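Local coordinates for ribosome-inactivating protein (Lychnis chalcedonica, PDB 2G5X) that belongs to the plant ribosome-inactivating protein family and consists of a single chain that joins a mixed beta sheet to a set of helices, at residues 18-23 and 166-171; 22-27 and 61-66; 12-17 and 180-185; 68-73 and 159-164. All blocks are in the same frame, centred on the assembly; numbering follows the deposited sequence. Where two conformers were deposited one is given.

Contact 1. Residues 18-23 and 166-171; sequences DSLREE and QMVAEA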
loop_
_atom_site.group_PDB
_atom_site.type_symbol
_atom_site.label_atom_id
_atom_site.label_comp_id
_atom_site.label_asym_id
_atom_site.label_seq_id
_atom_site.Cartn_x
_atom_site.Cartn_y
_atom_site.Cartn_z
ATOM N N ASP A 18 9.319 6.649 -4.522
ATOM C CA ASP A 18 10.745 6.334 -4.505
ATOM C C ASP A 18 11.219 6.215 -3.060
ATOM O O ASP A 18 12.023 5.341 -2.736
ATOM C CB ASP A 18 11.568 7.404 -5.240
ATOM C CG ASP A 18 11.586 7.196 -6.749
ATOM O OD1 ASP A 18 11.285 6.071 -7.202
ATOM O OD2 ASP A 18 11.921 8.154 -7.481
ATOM N N SER A 19 10.711 7.083 -2.187
ATOM C CA SER A 19 11.091 7.035 -0.774
ATOM C C SER A 19 10.646 5.711 -0.171
ATOM O O SER A 19 11.389 5.069 0.570
ATOM C CB SER A 19 10.452 8.187 0.005
ATOM O OG SER A 19 10.583 7.993 1.401
ATOM N N LEU A 20 9.423 5.303 -0.493
ATOM C CA LEU A 20 8.881 4.049 0.014
ATOM C C LEU A 20 9.682 2.848 -0.501
ATOM O O LEU A 20 10.009 1.939 0.263
ATOM C CB LEU A 20 7.408 3.913 -0.392
ATOM C CG LEU A 20 6.701 2.616 0.019
ATOM C CD1 LEU A 20 6.825 2.408 1.524
ATOM C CD2 LEU A 20 5.236 2.683 -0.399
ATOM N N ARG A 21 9.992 2.845 -1.795
ATOM C CA ARG A 21 10.754 1.753 -2.391
ATOM C C ARG A 21 12.097 1.573 -1.692
ATOM O O ARG A 21 12.506 0.450 -1.396
ATOM C CB ARG A 21 10.980 2.015 -3.884
ATOM C CG ARG A 21 9.734 1.827 -4.745
ATOM C CD ARG A 21 9.834 2.623 -6.040
ATOM N NE ARG A 21 8.666 2.430 -6.893
ATOM C CZ ARG A 21 8.289 3.274 -7.849
ATOM N NH1 ARG A 21 8.988 4.380 -8.082
ATOM N NH2 ARG A 21 7.204 3.020 -8.566
ATOM N N GLU A 22 12.777 2.685 -1.435
ATOM C CA GLU A 22 14.078 2.649 -0.774
ATOM C C GLU A 22 13.982 2.051 0.627
ATOM O O GLU A 22 14.875 1.319 1.055
ATOM C CB GLU A 22 14.671 4.060 -0.685
ATOM C CG GLU A 22 15.044 4.676 -2.024
ATOM C CD GLU A 22 16.323 4.096 -2.611
ATOM O OE1 GLU A 22 16.644 4.425 -3.770
ATOM O OE2 GLU A 22 17.012 3.319 -1.914
ATOM N N GLU A 23 12.904 2.358 1.344
ATOM C CA GLU A 23 12.741 1.824 2.694
ATOM C C GLU A 23 12.610 0.302 2.687
ATOM O O GLU A 23 13.165 -0.378 3.552
ATOM C CB GLU A 23 11.530 2.463 3.380
ATOM C CG GLU A 23 11.752 3.915 3.770
ATOM C CD GLU A 23 13.024 4.104 4.582
ATOM O OE1 GLU A 23 14.007 4.659 4.044
ATOM O OE2 GLU A 23 13.041 3.686 5.756
ATOM N N GLN A 166 -3.587 -0.382 -3.986
ATOM C CA GLN A 166 -3.368 -0.120 -5.405
ATOM C C GLN A 166 -2.452 1.078 -5.650
ATOM O O GLN A 166 -1.467 0.979 -6.381
ATOM C CB GLN A 166 -4.707 0.142 -6.103
ATOM C CG GLN A 166 -5.624 -1.061 -6.188
ATOM C CD GLN A 166 -5.305 -1.948 -7.372
ATOM O OE1 GLN A 166 -4.167 -2.381 -7.549
ATOM N NE2 GLN A 166 -6.314 -2.226 -8.193
ATOM N N MET A 167 -2.783 2.206 -5.026
ATOM C CA MET A 167 -2.038 3.445 -5.212
ATOM C C MET A 167 -0.690 3.555 -4.508
ATOM O O MET A 167 0.160 4.343 -4.923
ATOM C CB MET A 167 -2.925 4.632 -4.818
ATOM C CG MET A 167 -4.180 4.763 -5.682
ATOM S SD MET A 167 -5.276 6.115 -5.196
ATOM C CE MET A 167 -4.385 7.527 -5.831
ATOM N N VAL A 168 -0.487 2.764 -3.458
ATOM C CA VAL A 168 0.770 2.808 -2.717
ATOM C C VAL A 168 1.643 1.570 -2.944
ATOM O O VAL A 168 2.747 1.680 -3.479
ATOM C CB VAL A 168 0.512 2.985 -1.192
ATOM C CG1 VAL A 168 1.833 3.109 -0.440
ATOM C CG2 VAL A 168 -0.344 4.226 -0.949
ATOM N N ALA A 169 1.145 0.396 -2.565
ATOM C CA ALA A 169 1.920 -0.836 -2.709
ATOM C C ALA A 169 2.139 -1.325 -4.142
ATOM O O ALA A 169 3.276 -1.556 -4.554
ATOM C CB ALA A 169 1.286 -1.948 -1.872
ATOM N N GLU A 170 1.064 -1.490 -4.907
ATOM C CA GLU A 170 1.206 -1.971 -6.278
ATOM C C GLU A 170 1.970 -0.976 -7.148
ATOM O O GLU A 170 2.768 -1.371 -8.003
ATOM C CB GLU A 170 -0.171 -2.266 -6.881
ATOM C CG GLU A 170 -0.981 -3.291 -6.083
ATOM C CD GLU A 170 -0.452 -4.718 -6.191
ATOM O OE1 GLU A 170 0.734 -4.915 -6.534
ATOM O OE2 GLU A 170 -1.232 -5.654 -5.914
ATOM N N ALA A 171 1.731 0.314 -6.927
ATOM C CA ALA A 171 2.425 1.352 -7.687
ATOM C C ALA A 171 3.916 1.333 -7.337
ATOM O O ALA A 171 4.767 1.596 -8.186
ATOM C CB ALA A 171 1.828 2.727 -7.377
#
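Val-168 of helix 154-173 meets Leu-20 of helix 10-25, a helix-helix contact that joins two helices of the ribosome-inactivating protein fold beside its mixed sheet. Helix 154-173 widens here into a pi-type turn over 166-170, marked by a weak backbone bond from Ala-171 N to Gln-166 O at 3.3 Å, and Val-168 lies within this turn. With its CG1 branch anti to the backbone N (chi1 -177°), Val-168 sends that methyl to Leu-20, where Val-168 CG1 and Leu-20 CD2 are 3.4 Å apart, closer than carbons usually pack. The two side chains cross at about a right angle, and Leu-20 CD2 also passes 4.1 Å from the carbonyl oxygen Val-168 O. The sheet completes this apolar junction: Leu-20 rests on Val-46 and Val-48 of strand 45-51, while Val-168 touches Phe-63 of strand 58-64. Ala-169 turns its CB away from helix 10-25 and packs on Phe-63 as well. At Ala-171 the chemistry becomes polar. Its carbonyl oxygen Ala-171 O accepts a bond from Arg-21 NH2 at 2.8 Å, a bent one with an N-H...O angle of 140°. Arg-21 reaches it through a chain extended from CG to NE. Its NE also binds Ala-172 O and its NH2 forms a salt bridge with Glu-178, so several partners fix the rotation of the buried guanidinium. Within helix 10-25, Arg-21 NH1 bridges to Asp-18 OD1 at 3.0 Å; the oxygen lies in the guanidinium plane, yet NH1 meets it from above the carboxylate plane, 37° out.

Contact 2. Residues 22-27 and 61-66; sequences EEFGRG and LAFRAS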
loop_
_atom_site.group_PDB
_atom_site.type_symbol
_atom_site.label_atom_id
_atom_site.label_comp_id
_atom_site.label_asym_id
_atom_site.label_seq_id
_atom_site.Cartn_x
_atom_site.Cartn_y
_atom_site.Cartn_z
ATOM N N GLU A 22 12.777 2.685 -1.435
ATOM C CA GLU A 22 14.078 2.649 -0.774
ATOM C C GLU A 22 13.982 2.051 0.627
ATOM O O GLU A 22 14.875 1.319 1.055
ATOM C CB GLU A 22 14.671 4.060 -0.685
ATOM C CG GLU A 22 15.044 4.676 -2.024
ATOM C CD GLU A 22 16.323 4.096 -2.611
ATOM O OE1 GLU A 22 16.644 4.425 -3.770
ATOM O OE2 GLU A 22 17.012 3.319 -1.914
ATOM N N GLU A 23 12.904 2.358 1.344
ATOM C CA GLU A 23 12.741 1.824 2.694
ATOM C C GLU A 23 12.610 0.302 2.687
ATOM O O GLU A 23 13.165 -0.378 3.552
ATOM C CB GLU A 23 11.530 2.463 3.380
ATOM C CG GLU A 23 11.752 3.915 3.770
ATOM C CD GLU A 23 13.024 4.104 4.582
ATOM O OE1 GLU A 23 14.007 4.659 4.044
ATOM O OE2 GLU A 23 13.041 3.686 5.756
ATOM N N PHE A 24 11.881 -0.239 1.715
ATOM C CA PHE A 24 11.726 -1.688 1.617
ATOM C C PHE A 24 13.065 -2.358 1.304
ATOM O O PHE A 24 13.324 -3.475 1.745
ATOM C CB PHE A 24 10.724 -2.061 0.518
ATOM C CG PHE A 24 9.282 -1.873 0.906
ATOM C CD1 PHE A 24 8.471 -0.984 0.210
ATOM C CD2 PHE A 24 8.725 -2.614 1.948
ATOM C CE1 PHE A 24 7.123 -0.833 0.541
ATOM C CE2 PHE A 24 7.382 -2.472 2.286
ATOM C CZ PHE A 24 6.579 -1.581 1.581
ATOM N N GLY A 25 13.918 -1.673 0.547
ATOM C CA GLY A 25 15.197 -2.262 0.185
ATOM C C GLY A 25 16.443 -1.857 0.955
ATOM O O GLY A 25 17.545 -2.279 0.599
ATOM N N ARG A 26 16.304 -1.062 2.011
ATOM C CA ARG A 26 17.489 -0.640 2.752
ATOM C C ARG A 26 18.204 -1.813 3.416
ATOM O O ARG A 26 17.572 -2.768 3.864
ATOM C CB ARG A 26 17.129 0.417 3.805
ATOM C CG ARG A 26 16.316 -0.092 4.981
ATOM C CD ARG A 26 15.981 1.046 5.939
ATOM N NE ARG A 26 15.203 0.583 7.085
ATOM C CZ ARG A 26 14.561 1.386 7.926
ATOM N NH1 ARG A 26 14.600 2.701 7.756
ATOM N NH2 ARG A 26 13.869 0.875 8.935
ATOM N N GLY A 27 19.531 -1.744 3.460
ATOM C CA GLY A 27 20.294 -2.806 4.090
ATOM C C GLY A 27 21.190 -3.617 3.174
ATOM O O GLY A 27 22.256 -4.069 3.598
ATOM N N LEU A 61 -0.183 4.057 7.554
ATOM C CA LEU A 61 -0.287 2.673 7.099
ATOM C C LEU A 61 0.949 1.879 7.507
ATOM O O LEU A 61 2.051 2.422 7.547
ATOM C CB LEU A 61 -0.400 2.622 5.572
ATOM C CG LEU A 61 -1.507 3.418 4.880
ATOM C CD1 LEU A 61 -1.346 3.302 3.365
ATOM C CD2 LEU A 61 -2.859 2.892 5.313
ATOM N N ALA A 62 0.767 0.590 7.787
ATOM C CA ALA A 62 1.885 -0.272 8.167
ATOM C C ALA A 62 2.007 -1.440 7.192
ATOM O O ALA A 62 1.073 -2.227 7.040
ATOM C CB ALA A 62 1.694 -0.795 9.588
ATOM N N PHE A 63 3.158 -1.546 6.528
ATOM C CA PHE A 63 3.400 -2.626 5.568
ATOM C C PHE A 63 4.494 -3.576 6.038
ATOM O O PHE A 63 5.549 -3.131 6.497
ATOM C CB PHE A 63 3.849 -2.076 4.206
ATOM C CG PHE A 63 2.816 -1.252 3.495
ATOM C CD1 PHE A 63 2.752 0.125 3.686
ATOM C CD2 PHE A 63 1.926 -1.849 2.606
ATOM C CE1 PHE A 63 1.816 0.899 2.999
ATOM C CE2 PHE A 63 0.986 -1.088 1.917
ATOM C CZ PHE A 63 0.932 0.291 2.112
ATOM N N ARG A 64 4.248 -4.881 5.914
ATOM C CA ARG A 64 5.258 -5.876 6.274
ATOM C C ARG A 64 6.389 -5.635 5.269
ATOM O O ARG A 64 6.154 -5.595 4.062
ATOM C CB ARG A 64 4.687 -7.294 6.137
ATOM C CG ARG A 64 5.714 -8.417 6.310
ATOM C CD ARG A 64 5.041 -9.769 6.586
ATOM N NE ARG A 64 4.454 -9.809 7.925
ATOM C CZ ARG A 64 3.150 -9.866 8.182
ATOM N NH1 ARG A 64 2.268 -9.904 7.191
ATOM N NH2 ARG A 64 2.725 -9.865 9.438
ATOM N N ALA A 65 7.609 -5.469 5.773
ATOM C CA ALA A 65 8.772 -5.161 4.938
ATOM C C ALA A 65 9.272 -6.221 3.958
ATOM O O ALA A 65 9.879 -5.890 2.937
ATOM C CB ALA A 65 9.923 -4.710 5.833
ATOM N N SER A 66 9.020 -7.489 4.253
ATOM C CA SER A 66 9.482 -8.562 3.382
ATOM C C SER A 66 8.716 -8.689 2.072
ATOM O O SER A 66 9.274 -9.137 1.066
ATOM C CB SER A 66 9.414 -9.901 4.121
ATOM O OG SER A 66 8.081 -10.207 4.487
HETATM O O HOH W 1 12.556 -5.678 3.121
#
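Phe-24, near the C-terminal end of helix 10-25, packs its ring against Phe-63 CB and the backbone of Arg-64 and Ala-65, where strand 58-64 gives way to a turn. This helix-on-sheet contact belongs to the core of the ribosome-inactivating protein fold, and the backbones come near, with the CA atoms of Phe-24 and Ala-65 5.6 Å apart. Its apolar part is carried by the ring edge. Phe-24 CZ touches Phe-63 CB at 3.8 Å, with the methylene close to the ring plane, and Ala-65 CA likewise lies in plane at the edge, 3.9 Å from Phe-24 CD2. The two phenylalanine side chains cross obliquely; beyond its CB, Phe-63 leads away from Phe-24, to Val-168 and Ala-169 of helix 154-173. A chi1 of -77° swings the Phe-24 ring to the side of its own backbone N and so to the strand, and Val-46, Ala-68 and Leu-230 pack round it too. A second kind of contact sets ring carbons beside backbone oxygens: Phe-24 CE2 is 3.8 Å from Arg-64 O, and Phe-24 CD2 is 3.6 Å from Ala-65 O. Arg-64 turns its CB away from the helix, and its guanidinium is engaged by Asn-42 O and Glu-91. Within 22-27, Arg-26 NH1 and Glu-23 OE2 form a salt bridge of 2.7 Å. The polar link between the two segments is made by water. One molecule donates both its hydrogens, one to Phe-24 O and the other to Ala-65 O, each at 2.7 Å.

Contact 3. Residues 12-17 and 180-185; sequences KYSSFL and QVINRG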
loop_
_atom_site.group_PDB
_atom_site.type_symbol
_atom_site.label_atom_id
_atom_site.label_comp_id
_atom_site.label_asym_id
_atom_site.label_seq_id
_atom_site.Cartn_x
_atom_site.Cartn_y
_atom_site.Cartn_z
ATOM N N LYS A 12 5.107 14.963 -6.382
ATOM C CA LYS A 12 5.164 14.564 -4.976
ATOM C C LYS A 12 4.780 13.095 -4.813
ATOM O O LYS A 12 5.302 12.398 -3.943
ATOM C CB LYS A 12 4.235 15.444 -4.131
ATOM C CG LYS A 12 4.716 16.883 -3.966
ATOM C CD LYS A 12 6.061 16.927 -3.253
ATOM C CE LYS A 12 6.540 18.355 -3.027
ATOM N NZ LYS A 12 5.603 19.125 -2.164
ATOM N N TYR A 13 3.864 12.629 -5.655
ATOM C CA TYR A 13 3.437 11.236 -5.610
ATOM C C TYR A 13 4.616 10.334 -5.995
ATOM O O TYR A 13 4.898 9.350 -5.311
ATOM C CB TYR A 13 2.271 11.017 -6.579
ATOM C CG TYR A 13 1.837 9.572 -6.739
ATOM C CD1 TYR A 13 1.276 8.861 -5.675
ATOM C CD2 TYR A 13 1.967 8.925 -7.967
ATOM C CE1 TYR A 13 0.851 7.535 -5.836
ATOM C CE2 TYR A 13 1.547 7.605 -8.139
ATOM C CZ TYR A 13 0.990 6.917 -7.073
ATOM O OH TYR A 13 0.572 5.619 -7.254
ATOM N N SER A 14 5.299 10.676 -7.086
ATOM C CA SER A 14 6.441 9.886 -7.547
ATOM C C SER A 14 7.606 9.898 -6.562
ATOM O O SER A 14 8.279 8.884 -6.385
ATOM C CB SER A 14 6.924 10.377 -8.919
ATOM O OG SER A 14 6.009 10.024 -9.945
ATOM N N SER A 15 7.855 11.041 -5.928
ATOM C CA SER A 15 8.948 11.123 -4.962
ATOM C C SER A 15 8.604 10.269 -3.744
ATOM O O SER A 15 9.470 9.611 -3.163
ATOM C CB SER A 15 9.193 12.576 -4.544
ATOM O OG SER A 15 9.382 13.409 -5.670
ATOM N N PHE A 16 7.330 10.286 -3.369
ATOM C CA PHE A 16 6.837 9.500 -2.247
ATOM C C PHE A 16 7.097 8.017 -2.521
ATOM O O PHE A 16 7.606 7.298 -1.662
ATOM C CB PHE A 16 5.334 9.760 -2.067
ATOM C CG PHE A 16 4.605 8.674 -1.332
ATOM C CD1 PHE A 16 4.850 8.433 0.018
ATOM C CD2 PHE A 16 3.666 7.895 -1.994
ATOM C CE1 PHE A 16 4.165 7.424 0.699
ATOM C CE2 PHE A 16 2.976 6.884 -1.325
ATOM C CZ PHE A 16 3.224 6.649 0.022
ATOM N N LEU A 17 6.757 7.563 -3.724
ATOM C CA LEU A 17 6.966 6.163 -4.080
ATOM C C LEU A 17 8.442 5.766 -4.050
ATOM O O LEU A 17 8.780 4.667 -3.607
ATOM C CB LEU A 17 6.384 5.866 -5.463
ATOM C CG LEU A 17 4.859 5.906 -5.560
ATOM C CD1 LEU A 17 4.443 5.570 -6.982
ATOM C CD2 LEU A 17 4.247 4.911 -4.578
ATOM N N GLN A 180 0.346 4.723 -14.641
ATOM C CA GLN A 180 -1.094 4.779 -14.864
ATOM C C GLN A 180 -1.747 5.747 -13.873
ATOM O O GLN A 180 -2.642 6.509 -14.239
ATOM C CB GLN A 180 -1.714 3.384 -14.732
ATOM C CG GLN A 180 -1.294 2.419 -15.837
ATOM C CD GLN A 180 -1.772 2.861 -17.210
ATOM O OE1 GLN A 180 -0.989 2.951 -18.159
ATOM N NE2 GLN A 180 -3.065 3.137 -17.324
ATOM N N VAL A 181 -1.298 5.729 -12.621
ATOM C CA VAL A 181 -1.863 6.624 -11.614
ATOM C C VAL A 181 -1.528 8.082 -11.933
ATOM O O VAL A 181 -2.377 8.967 -11.814
ATOM C CB VAL A 181 -1.347 6.271 -10.197
ATOM C CG1 VAL A 181 -1.882 7.273 -9.174
ATOM C CG2 VAL A 181 -1.786 4.865 -9.832
ATOM N N ILE A 182 -0.289 8.328 -12.343
ATOM C CA ILE A 182 0.131 9.683 -12.682
ATOM C C ILE A 182 -0.695 10.259 -13.832
ATOM O O ILE A 182 -1.130 11.413 -13.778
ATOM C CB ILE A 182 1.616 9.723 -13.102
ATOM C CG1 ILE A 182 2.507 9.400 -11.905
ATOM C CG2 ILE A 182 1.957 11.091 -13.678
ATOM C CD1 ILE A 182 3.965 9.205 -12.271
ATOM N N ASN A 183 -0.917 9.452 -14.865
ATOM C CA ASN A 183 -1.653 9.910 -16.039
ATOM C C ASN A 183 -3.175 9.885 -15.961
ATOM O O ASN A 183 -3.836 10.689 -16.622
ATOM C CB ASN A 183 -1.227 9.113 -17.282
ATOM C CG ASN A 183 0.201 9.399 -17.706
ATOM O OD1 ASN A 183 1.136 8.684 -17.333
ATOM N ND2 ASN A 183 0.379 10.452 -18.489
ATOM N N ARG A 184 -3.729 8.984 -15.155
ATOM C CA ARG A 184 -5.180 8.841 -15.070
ATOM C C ARG A 184 -5.815 9.038 -13.696
ATOM O O ARG A 184 -7.042 9.110 -13.593
ATOM C CB ARG A 184 -5.574 7.452 -15.582
ATOM C CG ARG A 184 -4.987 7.083 -16.939
ATOM C CD ARG A 184 -5.058 5.581 -17.180
ATOM N NE ARG A 184 -6.428 5.071 -17.195
ATOM C CZ ARG A 184 -6.740 3.780 -17.263
ATOM N NH1 ARG A 184 -5.779 2.868 -17.320
ATOM N NH2 ARG A 184 -8.009 3.398 -17.272
ATOM N N GLY A 185 -5.005 9.125 -12.646
ATOM C CA GLY A 185 -5.583 9.248 -11.318
ATOM C C GLY A 185 -5.263 10.460 -10.469
ATOM O O GLY A 185 -5.539 10.452 -9.270
#
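Tyr-13 of helix 10-25 reaches across to Val-181 and Ile-182 of helix 175-184, in a nearly antiparallel helix pair of the ribosome-inactivating protein fold. The axes of the two short segments run at 168° and approach to 11.0 Å, a wide spacing that the aromatic side chain spans. Tyr-13 buries the most surface. It holds its ring on the side of its carbonyl carbon (chi1 173°), pointing at the other helix and crossing Val-181 at about a right angle. The outer end of the ring does the touching: Tyr-13 CZ lies 3.6 Å from Val-181 CG1, and Tyr-13 OH is 3.5 Å from the same methyl. That hydroxyl is hydrogen-bonded to Met-167 O, so the third helix, 154-173, fixes the ring end while Val-181 packs beside it. Trp-4 meets the Tyr-13 ring, and Leu-17, one turn on in the same helix, lies over one face near the rim. Ile-182 takes the ring edge instead, its CG1 near the plane and 4.0 Å from Tyr-13 CD2. The chain continues past the tyrosine: CG1 is anti to the carbonyl carbon and the rest is extended (chi2 171°), which carries CD1 onward to Ser-14. Val-181, buried, also packs on Met-186 and Phe-190. Ile-182 and Ser-14 are partly exposed, so this side of the helix pair is nearer to solvent. Ser-14 OG is hydrogen-bonded to Glu-178 OE2 on helix 175-184, and Ser-14 OG lies 3.2 Å from the terminal methyl Ile-182 CD1.

Contact 4. Residues 68-73 and 159-164; sequences AYLVGF and KFALIS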
loop_
_atom_site.group_PDB
_atom_site.type_symbol
_atom_site.label_atom_id
_atom_site.label_comp_id
_atom_site.label_asym_id
_atom_site.label_seq_id
_atom_site.Cartn_x
_atom_site.Cartn_y
_atom_site.Cartn_z
ATOM N N ALA A 68 5.853 -6.140 1.312
ATOM C CA ALA A 68 5.043 -4.935 1.110
ATOM C C ALA A 68 3.541 -5.204 1.284
ATOM O O ALA A 68 2.708 -4.665 0.559
ATOM C CB ALA A 68 5.322 -4.347 -0.280
ATOM N N TYR A 69 3.211 -6.024 2.276
ATOM C CA TYR A 69 1.829 -6.402 2.573
ATOM C C TYR A 69 1.227 -5.522 3.683
ATOM O O TYR A 69 1.812 -5.386 4.752
ATOM C CB TYR A 69 1.827 -7.876 2.983
ATOM C CG TYR A 69 0.478 -8.535 3.038
ATOM C CD1 TYR A 69 -0.226 -8.627 4.238
ATOM C CD2 TYR A 69 -0.090 -9.093 1.895
ATOM C CE1 TYR A 69 -1.459 -9.261 4.299
ATOM C CE2 TYR A 69 -1.325 -9.731 1.944
ATOM C CZ TYR A 69 -2.003 -9.813 3.147
ATOM O OH TYR A 69 -3.219 -10.450 3.202
ATOM N N LEU A 70 0.058 -4.932 3.427
ATOM C CA LEU A 70 -0.604 -4.060 4.410
ATOM C C LEU A 70 -1.222 -4.845 5.573
ATOM O O LEU A 70 -2.068 -5.716 5.361
ATOM C CB LEU A 70 -1.695 -3.223 3.726
ATOM C CG LEU A 70 -2.442 -2.218 4.616
ATOM C CD1 LEU A 70 -1.501 -1.096 5.033
ATOM C CD2 LEU A 70 -3.643 -1.652 3.866
ATOM N N VAL A 71 -0.814 -4.523 6.800
ATOM C CA VAL A 71 -1.327 -5.225 7.977
ATOM C C VAL A 71 -2.271 -4.413 8.866
ATOM O O VAL A 71 -2.904 -4.970 9.765
ATOM C CB VAL A 71 -0.170 -5.760 8.864
ATOM C CG1 VAL A 71 0.730 -6.691 8.045
ATOM C CG2 VAL A 71 0.636 -4.599 9.438
ATOM N N GLY A 72 -2.375 -3.111 8.617
ATOM C CA GLY A 72 -3.254 -2.275 9.421
ATOM C C GLY A 72 -2.924 -0.798 9.304
ATOM O O GLY A 72 -2.110 -0.409 8.464
ATOM N N PHE A 73 -3.546 0.026 10.144
ATOM C CA PHE A 73 -3.303 1.468 10.122
ATOM C C PHE A 73 -3.581 2.138 11.470
ATOM O O PHE A 73 -4.238 1.567 12.342
ATOM C CB PHE A 73 -4.161 2.141 9.042
ATOM C CG PHE A 73 -5.641 2.094 9.319
ATOM C CD1 PHE A 73 -6.411 1.019 8.889
ATOM C CD2 PHE A 73 -6.261 3.119 10.032
ATOM C CE1 PHE A 73 -7.777 0.962 9.164
ATOM C CE2 PHE A 73 -7.626 3.075 10.314
ATOM C CZ PHE A 73 -8.387 1.993 9.879
ATOM N N LYS A 159 -12.684 -0.699 1.660
ATOM C CA LYS A 159 -12.551 0.158 0.488
ATOM C C LYS A 159 -11.312 1.036 0.602
ATOM O O LYS A 159 -10.543 1.163 -0.352
ATOM C CB LYS A 159 -13.801 1.025 0.333
ATOM C CG LYS A 159 -15.029 0.266 -0.121
ATOM C CD LYS A 159 -16.011 1.208 -0.798
ATOM C CE LYS A 159 -15.330 2.088 -1.826
ATOM N NZ LYS A 159 -16.342 2.719 -2.720
ATOM N N PHE A 160 -11.121 1.633 1.775
ATOM C CA PHE A 160 -9.965 2.486 2.027
ATOM C C PHE A 160 -8.675 1.682 1.844
ATOM O O PHE A 160 -7.714 2.155 1.238
ATOM C CB PHE A 160 -10.029 3.049 3.455
ATOM C CG PHE A 160 -8.756 3.713 3.904
ATOM C CD1 PHE A 160 -8.315 4.882 3.299
ATOM C CD2 PHE A 160 -7.986 3.153 4.920
ATOM C CE1 PHE A 160 -7.121 5.487 3.695
ATOM C CE2 PHE A 160 -6.788 3.751 5.323
ATOM C CZ PHE A 160 -6.358 4.919 4.708
ATOM N N ALA A 161 -8.662 0.462 2.368
ATOM C CA ALA A 161 -7.487 -0.403 2.264
ATOM C C ALA A 161 -7.155 -0.794 0.821
ATOM O O ALA A 161 -5.999 -0.751 0.412
ATOM C CB ALA A 161 -7.695 -1.660 3.105
ATOM N N LEU A 162 -8.168 -1.179 0.052
ATOM C CA LEU A 162 -7.946 -1.580 -1.334
ATOM C C LEU A 162 -7.418 -0.441 -2.199
ATOM O O LEU A 162 -6.530 -0.647 -3.026
ATOM C CB LEU A 162 -9.236 -2.141 -1.935
ATOM C CG LEU A 162 -9.604 -3.556 -1.490
ATOM C CD1 LEU A 162 -11.013 -3.893 -1.954
ATOM C CD2 LEU A 162 -8.596 -4.549 -2.057
ATOM N N ILE A 163 -7.957 0.760 -2.011
ATOM C CA ILE A 163 -7.497 1.901 -2.790
ATOM C C ILE A 163 -6.047 2.207 -2.418
ATOM O O ILE A 163 -5.217 2.488 -3.289
ATOM C CB ILE A 163 -8.371 3.151 -2.538
ATOM C CG1 ILE A 163 -9.804 2.893 -3.022
ATOM C CG2 ILE A 163 -7.785 4.349 -3.276
ATOM C CD1 ILE A 163 -10.790 4.008 -2.660
ATOM N N SER A 164 -5.744 2.135 -1.124
ATOM C CA SER A 164 -4.390 2.395 -0.643
ATOM C C SER A 164 -3.404 1.355 -1.181
ATOM O O SER A 164 -2.284 1.692 -1.560
ATOM C CB SER A 164 -4.361 2.389 0.888
ATOM O OG SER A 164 -5.082 3.491 1.418
#
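Leu-70 and Phe-73 of strand 69-76 face Ala-161 and Phe-160 of helix 154-173, four buried residues whose contacts are wholly apolar. The closer part is small: Leu-70 CD2 lies 4.1 Å from Ala-161 CB. Leu-70 carries CG anti to the backbone N (chi1 -178°), which brings the CD2 branch to the helix, and Phe-63 of the neighbouring strand packs beside it. The looser part is a T-shaped aromatic pair. The edge of Phe-160 points at one face of Phe-73, with the planes at 77° and the centroids of the two rings 5.8 Å apart; the nearest carbons, Phe-160 CE2 and Phe-73 CG, are separated by 4.5 Å. Other residues close in round this pair, Ile-59 touching both rings, Leu-113 and Val-147 touching Phe-73, and Leu-140 touching Phe-160. Over one face of the Phe-160 ring, Ser-164 OG sits 3.6 Å above the plane, toward the rim, and donates to Phe-160 O at 3.0 Å. Phe-160 O also accepts from Ser-164 N, the two donors reaching it from opposite faces of the carbonyl plane. On the more open side, the partly exposed Tyr-69 has its OH bonded to Ser-117. Ala-68 and Tyr-69 both oppose Arg-64, a G1 beta bulge. A helix packed in this way on the mixed sheet is part of the alpha-beta core of the ribosome-inactivating protein fold.

Contacts 1, 2 and 4 are buried, whereas contact 3 lies farther out and is only partly buried. Helix 10-25 serves contacts 1, 2 and 3, and helix 154-173 serves contacts 1 and 4, so this pair of helices ties the set together. Contacts 2 and 4 hold adjacent strands of the same sheet and are joined by probable backbone hydrogen bonds such as Arg-64 N to Tyr-69 O. Phe-63 links contacts 1 and 2, while Tyr-13 links contacts 3 and 1. Contact 4 is apolar packing, contact 2 sets a water bridge beside an aromatic edge, contact 1 holds a buried arginine, and contact 3 has tyrosine and aliphatic packing, with a serine bonded to Glu-178 nearer to solvent.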